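Local structure of protein TP_0956 (3U64) at residues G135-L140 with T178-V183; R232-S235 with D240-I243. The protein is a treponemal lipoprotein, the T component of a TRAP transporter, whose tetratricopeptide-type helical fold probably mediates protein-protein interactions during ligand uptake. All coordinates share one frame; numbering follows the deposited sequence.

In the fold
Two ways of holding helices together appear in this all-helical chain. Contact 1 joins residues far apart in sequence: the first turn of helix 137-144 meets helix 176-192 through a histidine-carboxylate hydrogen bond and a small apolar patch. Contact 2 is local, spanning the short connection between helices 220-233 and 240-250, and rests on a sulfur over an imidazole face. They follow one another along the chain, with centres 28 Å apart and nearest atoms about 15 Å apart, and both belong to the TRAP transporter T-component fold. A sulfate ion, probably from the crystallisation liquor, is held by R139 of 135-140, on a side chain that does not touch 178-183.

Contact 1: G135-L140 with T178-V183; sequences GDEQRL and TVHAAV. With SO4 (sulfate ion), chain C.
A histidine-carboxylate hydrogen bond between H180 and E137 ties helix 176-192 to the first turn of helix 137-144. H180 NE2 donates to E137 OE2 over 3.0 Å, and at 175° the bond is almost straight. The acceptor oxygen lies in the plane of the imidazole and is approached on its syn side, while the carboxylate plane is turned 42° from the ring. The second oxygen, E137 OE1, sits 3.3 Å from the same H180 NE2 and receives only a weak, bent bond, so the grip is lopsided rather than evenly forked. E137 gets there by a bend in its chain at chi2 (63°), which carries the carboxylate across to a side chain it meets at about a right angle.

Next to this polar pair lies the apolar part of the contact. L140, one turn further along, directs its side chain at helix 176-192; its CD2 lies 3.8 Å from H180 CD2, and its CD1 reaches A181 CB at 4.4 Å. In this repeat-type helical fold, the other flanks of helix 176-192 pack on its sequence neighbours: V183 touches L205 and F208 of helix 196-211, and A182 touches Y162 of helix 152-166.

The short helix that carries E137 and L140 has D136 as its N-cap. D136 OD1 accepts from R139 N at 3.2 Å, the donor standing above the carboxylate plane, and more weakly from Q138 N. On the flank turned away from H180, R139 NH2 bonds sulfate O2 at 3.0 Å, the oxygen lying at the guanidinium edge, and R139 NH1 makes a long, weak bond to sulfate O1; R139 NH2 also forms a salt bridge with E131.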
ATOM      1  N   GLY A 135      28.827  -3.346 -28.601  1.00 59.18           N
ATOM      2  CA  GLY A 135      28.714  -2.580 -29.832  1.00 55.99           C
ATOM      3  C   GLY A 135      29.400  -3.264 -31.010  1.00 59.65           C
ATOM      4  O   GLY A 135      29.382  -2.761 -32.138  1.00 62.21           O
ATOM      5  N   ASP A 136      30.018  -4.413 -30.738  1.00 57.92           N
ATOM      6  CA  ASP A 136      30.684  -5.223 -31.755  1.00 60.56           C
ATOM      7  C   ASP A 136      29.718  -6.304 -32.223  1.00 55.20           C
ATOM      8  O   ASP A 136      29.374  -7.202 -31.452  1.00 50.06           O
ATOM      9  CB  ASP A 136      31.943  -5.868 -31.158  1.00 65.17           C
ATOM     10  CG  ASP A 136      32.699  -6.758 -32.149  1.00 67.10           C
ATOM     11  OD1 ASP A 136      32.078  -7.352 -33.061  1.00 65.96           O
ATOM     12  OD2 ASP A 136      33.935  -6.867 -31.998  1.00 64.81           O
ATOM     13  N   GLU A 137      29.297  -6.233 -33.486  1.00 50.47           N
ATOM     14  CA  GLU A 137      28.226  -7.098 -33.961  1.00 51.34           C
ATOM     15  C   GLU A 137      28.590  -8.568 -33.884  1.00 50.35           C
ATOM     16  O   GLU A 137      27.729  -9.419 -33.627  1.00 50.91           O
ATOM     17  CB  GLU A 137      27.826  -6.749 -35.387  1.00 50.72           C
ATOM     18  CG  GLU A 137      26.482  -7.307 -35.754  1.00 43.27           C
ATOM     19  CD  GLU A 137      25.371  -6.716 -34.899  1.00 60.94           C
ATOM     20  OE1 GLU A 137      25.656  -5.774 -34.117  1.00 63.82           O
ATOM     21  OE2 GLU A 137      24.214  -7.192 -35.009  1.00 58.47           O
ATOM     22  N   GLN A 138      29.864  -8.859 -34.117  1.00 40.53           N
ATOM     23  CA  GLN A 138      30.354 -10.231 -34.109  1.00 48.57           C
ATOM     24  C   GLN A 138      30.396 -10.821 -32.695  1.00 45.94           C
ATOM     25  O   GLN A 138      30.110 -12.002 -32.491  1.00 46.38           O
ATOM     26  CB  GLN A 138      31.734 -10.295 -34.757  1.00 55.04           C
ATOM     27  CG  GLN A 138      32.568 -11.465 -34.302  1.00 67.29           C
ATOM     28  CD  GLN A 138      33.915 -11.488 -34.982  1.00 87.04           C
ATOM     29  OE1 GLN A 138      34.069 -10.957 -36.086  1.00 89.69           O
ATOM     30  NE2 GLN A 138      34.904 -12.094 -34.328  1.00 91.70           N
ATOM     31  N   ARG A 139      30.746  -9.990 -31.721  1.00 42.99           N
ATOM     32  CA  ARG A 139      30.695 -10.408 -30.328  1.00 43.05           C
ATOM     33  C   ARG A 139      29.237 -10.559 -29.878  1.00 41.36           C
ATOM     34  O   ARG A 139      28.889 -11.501 -29.161  1.00 50.47           O
ATOM     35  CB  ARG A 139      31.477  -9.426 -29.435  1.00 40.14           C
ATOM     36  CG  ARG A 139      33.007  -9.424 -29.724  1.00 42.20           C
ATOM     37  CD  ARG A 139      33.767  -8.301 -28.996  1.00 41.88           C
ATOM     38  NE  ARG A 139      33.616  -8.362 -27.540  1.00 45.85           N
ATOM     39  CZ  ARG A 139      33.961  -7.381 -26.710  1.00 53.91           C
ATOM     40  NH1 ARG A 139      34.473  -6.248 -27.185  1.00 56.97           N
ATOM     41  NH2 ARG A 139      33.786  -7.527 -25.408  1.00 48.27           N
ATOM     42  N   LEU A 140      28.379  -9.648 -30.320  1.00 35.12           N
ATOM     43  CA  LEU A 140      26.952  -9.729 -29.978  1.00 39.39           C
ATOM     44  C   LEU A 140      26.348 -11.040 -30.497  1.00 48.93           C
ATOM     45  O   LEU A 140      25.697 -11.789 -29.751  1.00 37.74           O
ATOM     46  CB  LEU A 140      26.215  -8.539 -30.573  1.00 37.49           C
ATOM     47  CG  LEU A 140      24.696  -8.472 -30.426  1.00 41.29           C
ATOM     48  CD1 LEU A 140      24.293  -8.572 -28.963  1.00 39.71           C
ATOM     49  CD2 LEU A 140      24.197  -7.167 -31.025  1.00 40.02           C
ATOM     50  N   THR A 178      22.413  -0.140 -26.839  1.00 59.41           N
ATOM     51  CA  THR A 178      21.565  -0.840 -25.881  1.00 47.06           C
ATOM     52  C   THR A 178      20.296  -1.303 -26.590  1.00 48.84           C
ATOM     53  O   THR A 178      19.911  -2.476 -26.499  1.00 42.40           O
ATOM     54  CB  THR A 178      21.212   0.042 -24.677  1.00 45.49           C
ATOM     55  OG1 THR A 178      22.387   0.259 -23.892  1.00 60.58           O
ATOM     56  CG2 THR A 178      20.170  -0.626 -23.797  1.00 34.10           C
ATOM     57  N   VAL A 179      19.673  -0.379 -27.317  1.00 44.70           N
ATOM     58  CA  VAL A 179      18.464  -0.670 -28.080  1.00 42.04           C
ATOM     59  C   VAL A 179      18.691  -1.799 -29.082  1.00 36.50           C
ATOM     60  O   VAL A 179      17.924  -2.766 -29.127  1.00 38.71           O
ATOM     61  CB  VAL A 179      17.974   0.574 -28.839  1.00 54.35           C
ATOM     62  CG1 VAL A 179      16.864   0.206 -29.799  1.00 51.32           C
ATOM     63  CG2 VAL A 179      17.519   1.652 -27.859  1.00 59.02           C
ATOM     64  N   HIS A 180      19.748  -1.681 -29.879  1.00 39.88           N
ATOM     65  CA  HIS A 180      20.076  -2.718 -30.842  1.00 33.06           C
ATOM     66  C   HIS A 180      20.288  -4.094 -30.179  1.00 34.82           C
ATOM     67  O   HIS A 180      19.785  -5.101 -30.662  1.00 41.24           O
ATOM     68  CB  HIS A 180      21.295  -2.325 -31.682  1.00 38.91           C
ATOM     69  CG  HIS A 180      21.636  -3.337 -32.727  1.00 47.54           C
ATOM     70  ND1 HIS A 180      20.813  -3.601 -33.800  1.00 59.15           N
ATOM     71  CD2 HIS A 180      22.683  -4.189 -32.837  1.00 53.31           C
ATOM     72  CE1 HIS A 180      21.349  -4.554 -34.541  1.00 63.47           C
ATOM     73  NE2 HIS A 180      22.485  -4.929 -33.977  1.00 63.08           N
ATOM     74  N   ALA A 181      21.015  -4.133 -29.070  1.00 41.48           N
ATOM     75  CA  ALA A 181      21.219  -5.385 -28.334  1.00 40.83           C
ATOM     76  C   ALA A 181      19.903  -5.983 -27.845  1.00 38.10           C
ATOM     77  O   ALA A 181      19.709  -7.202 -27.875  1.00 35.78           O
ATOM     78  CB  ALA A 181      22.168  -5.165 -27.156  1.00 38.12           C
ATOM     79  N   ALA A 182      18.999  -5.129 -27.380  1.00 32.76           N
ATOM     80  CA  ALA A 182      17.711  -5.599 -26.864  1.00 33.36           C
ATOM     81  C   ALA A 182      16.896  -6.289 -27.962  1.00 34.53           C
ATOM     82  O   ALA A 182      16.366  -7.387 -27.772  1.00 36.27           O
ATOM     83  CB  ALA A 182      16.908  -4.436 -26.252  1.00 28.13           C
ATOM     84  N   VAL A 183      16.808  -5.639 -29.115  1.00 34.65           N
ATOM     85  CA  VAL A 183      16.065  -6.194 -30.229  1.00 32.51           C
ATOM     86  C   VAL A 183      16.702  -7.487 -30.708  1.00 34.62           C
ATOM     87  O   VAL A 183      15.987  -8.452 -30.972  1.00 34.46           O
ATOM     88  CB  VAL A 183      15.934  -5.188 -31.385  1.00 41.12           C
ATOM     89  CG1 VAL A 183      15.234  -5.836 -32.576  1.00 37.42           C
ATOM     90  CG2 VAL A 183      15.158  -3.952 -30.915  1.00 36.99           C
TER
HETATM   91  S   SO4 C 304      35.747  -4.785 -23.766  1.00103.73           S
HETATM   92  O1  SO4 C 304      36.717  -5.057 -24.826  1.00104.72           O
HETATM   93  O2  SO4 C 304      35.282  -6.054 -23.201  1.00100.93           O
HETATM   94  O3  SO4 C 304      36.410  -4.019 -22.717  1.00102.24           O
HETATM   95  O4  SO4 C 304      34.627  -4.010 -24.311  1.00 89.10           O

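Contact 2: R232-S235 with D240-I243; sequences RYCS and DHHI
H241 and C234 meet in a sulfur-aromatic contact that bridges the helix-loop-helix connection between helices 220-233 and 240-250. The thiol sulfur sits squarely over the imidazole: C234 SG is 3.5 Å from the centroid of the H241 ring and 10° off its normal. Both residues direct their side chains at each other. In each, the first torsion sets the gamma atom, SG in C234 and CG in H241, between the backbone N and the carbonyl carbon (chi1 62° for C234, 74° for H241), bringing the sulfur over the ring face.

The opposite face of the imidazole is turned to the neighbouring histidine, with H242 CG 4.2 Å above the plane of the H241 ring and toward the rim. H241 is therefore flanked on two sides, and its rotation is further fixed by a hydrogen bond from ND1 to D238 in the intervening loop. Hydrogen bonds between the two segments themselves are absent.

S235 takes part through its backbone, since its side chain points away and its OG is hydrogen-bonded to H237 N. Its carbonyl approaches the ring obliquely, with S235 O 3.2 Å from H241 CE1.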
ATOM      1  N   ARG A 232      -0.304 -16.352 -35.768  1.00 45.93           N
ATOM      2  CA  ARG A 232      -0.204 -17.805 -35.839  1.00 47.04           C
ATOM      3  C   ARG A 232      -0.296 -18.450 -34.455  1.00 46.58           C
ATOM      4  O   ARG A 232      -0.750 -19.586 -34.328  1.00 52.42           O
ATOM      5  CB  ARG A 232       1.111 -18.234 -36.516  1.00 60.53           C
ATOM      6  CG  ARG A 232       1.248 -17.802 -37.972  1.00 66.98           C
ATOM      7  CD  ARG A 232      -0.117 -17.742 -38.607  1.00 73.42           C
ATOM      8  NE  ARG A 232      -0.096 -17.274 -39.984  1.00 78.20           N
ATOM      9  CZ  ARG A 232      -0.136 -18.075 -41.039  1.00 88.42           C
ATOM     10  NH1 ARG A 232      -0.177 -19.395 -40.877  1.00 94.56           N
ATOM     11  NH2 ARG A 232      -0.130 -17.556 -42.258  1.00 93.56           N
ATOM     12  N   TYR A 233       0.134 -17.725 -33.426  1.00 38.77           N
ATOM     13  CA  TYR A 233       0.313 -18.318 -32.107  1.00 44.35           C
ATOM     14  C   TYR A 233      -0.617 -17.798 -31.024  1.00 49.12           C
ATOM     15  O   TYR A 233      -0.753 -18.431 -29.979  1.00 50.22           O
ATOM     16  CB  TYR A 233       1.757 -18.118 -31.644  1.00 41.70           C
ATOM     17  CG  TYR A 233       2.784 -18.671 -32.608  1.00 45.03           C
ATOM     18  CD1 TYR A 233       2.920 -20.042 -32.800  1.00 52.89           C
ATOM     19  CD2 TYR A 233       3.620 -17.828 -33.321  1.00 46.23           C
ATOM     20  CE1 TYR A 233       3.860 -20.555 -33.677  1.00 51.83           C
ATOM     21  CE2 TYR A 233       4.561 -18.326 -34.201  1.00 46.72           C
ATOM     22  CZ  TYR A 233       4.679 -19.695 -34.377  1.00 51.53           C
ATOM     23  OH  TYR A 233       5.618 -20.202 -35.257  1.00 53.73           O
ATOM     24  N   CYS A 234      -1.248 -16.648 -31.263  1.00 46.75           N
ATOM     25  CA  CYS A 234      -1.958 -15.953 -30.197  1.00 40.87           C
ATOM     26  C   CYS A 234      -3.344 -16.523 -29.944  1.00 39.62           C
ATOM     27  O   CYS A 234      -3.928 -17.166 -30.807  1.00 46.59           O
ATOM     28  CB  CYS A 234      -2.046 -14.446 -30.483  1.00 44.06           C
ATOM     29  SG  CYS A 234      -2.968 -14.046 -32.001  1.00 56.10           S
ATOM     30  N   SER A 235      -3.869 -16.254 -28.754  1.00 47.40           N
ATOM     31  CA  SER A 235      -5.185 -16.735 -28.353  1.00 45.31           C
ATOM     32  C   SER A 235      -6.330 -15.802 -28.766  1.00 43.04           C
ATOM     33  O   SER A 235      -6.206 -14.570 -28.735  1.00 41.51           O
ATOM     34  CB  SER A 235      -5.217 -16.916 -26.830  1.00 47.49           C
ATOM     35  OG  SER A 235      -6.481 -17.386 -26.395  1.00 58.53           O
ATOM     36  N   ASP A 240      -4.673  -8.252 -26.489  1.00 44.21           N
ATOM     37  CA  ASP A 240      -3.451  -7.514 -26.805  1.00 42.33           C
ATOM     38  C   ASP A 240      -3.074  -7.526 -28.260  1.00 43.37           C
ATOM     39  O   ASP A 240      -2.587  -6.525 -28.771  1.00 45.47           O
ATOM     40  CB  ASP A 240      -2.276  -8.028 -25.976  1.00 46.99           C
ATOM     41  CG  ASP A 240      -2.323  -7.515 -24.565  1.00 65.67           C
ATOM     42  OD1 ASP A 240      -2.408  -6.278 -24.395  1.00 73.83           O
ATOM     43  OD2 ASP A 240      -2.317  -8.338 -23.632  1.00 74.03           O
ATOM     44  N   HIS A 241      -3.269  -8.649 -28.936  1.00 36.39           N
ATOM     45  CA  HIS A 241      -2.909  -8.663 -30.341  1.00 41.72           C
ATOM     46  C   HIS A 241      -3.849  -7.761 -31.134  1.00 42.38           C
ATOM     47  O   HIS A 241      -3.413  -7.113 -32.068  1.00 44.42           O
ATOM     48  CB  HIS A 241      -2.777 -10.084 -30.916  1.00 40.75           C
ATOM     49  CG  HIS A 241      -4.075 -10.795 -31.131  1.00 42.76           C
ATOM     50  ND1 HIS A 241      -4.791 -11.369 -30.106  1.00 52.02           N
ATOM     51  CD2 HIS A 241      -4.752 -11.083 -32.268  1.00 50.77           C
ATOM     52  CE1 HIS A 241      -5.871 -11.951 -30.596  1.00 47.78           C
ATOM     53  NE2 HIS A 241      -5.873 -11.789 -31.905  1.00 45.65           N
ATOM     54  N   HIS A 242      -5.119  -7.671 -30.724  1.00 41.65           N
ATOM     55  CA  HIS A 242      -6.061  -6.734 -31.365  1.00 39.03           C
ATOM     56  C   HIS A 242      -5.622  -5.283 -31.146  1.00 36.62           C
ATOM     57  O   HIS A 242      -5.618  -4.477 -32.082  1.00 36.43           O
ATOM     58  CB  HIS A 242      -7.516  -6.927 -30.873  1.00 35.82           C
ATOM     59  CG  HIS A 242      -8.069  -8.297 -31.136  1.00 38.00           C
ATOM     60  ND1 HIS A 242      -8.326  -8.768 -32.410  1.00 40.21           N
ATOM     61  CD2 HIS A 242      -8.398  -9.306 -30.291  1.00 37.21           C
ATOM     62  CE1 HIS A 242      -8.792 -10.003 -32.335  1.00 37.79           C
ATOM     63  NE2 HIS A 242      -8.840 -10.357 -31.063  1.00 36.83           N
ATOM     64  N   ILE A 243      -5.251  -4.960 -29.908  1.00 34.83           N
ATOM     65  CA  ILE A 243      -4.801  -3.611 -29.559  1.00 36.93           C
ATOM     66  C   ILE A 243      -3.512  -3.242 -30.302  1.00 41.43           C
ATOM     67  O   ILE A 243      -3.375  -2.142 -30.836  1.00 35.00           O
ATOM     68  CB  ILE A 243      -4.587  -3.474 -28.045  1.00 43.92           C
ATOM     69  CG1 ILE A 243      -5.947  -3.579 -27.341  1.00 48.50           C
ATOM     70  CG2 ILE A 243      -3.837  -2.149 -27.720  1.00 29.83           C
ATOM     71  CD1 ILE A 243      -5.869  -3.659 -25.841  1.00 50.21           C
TER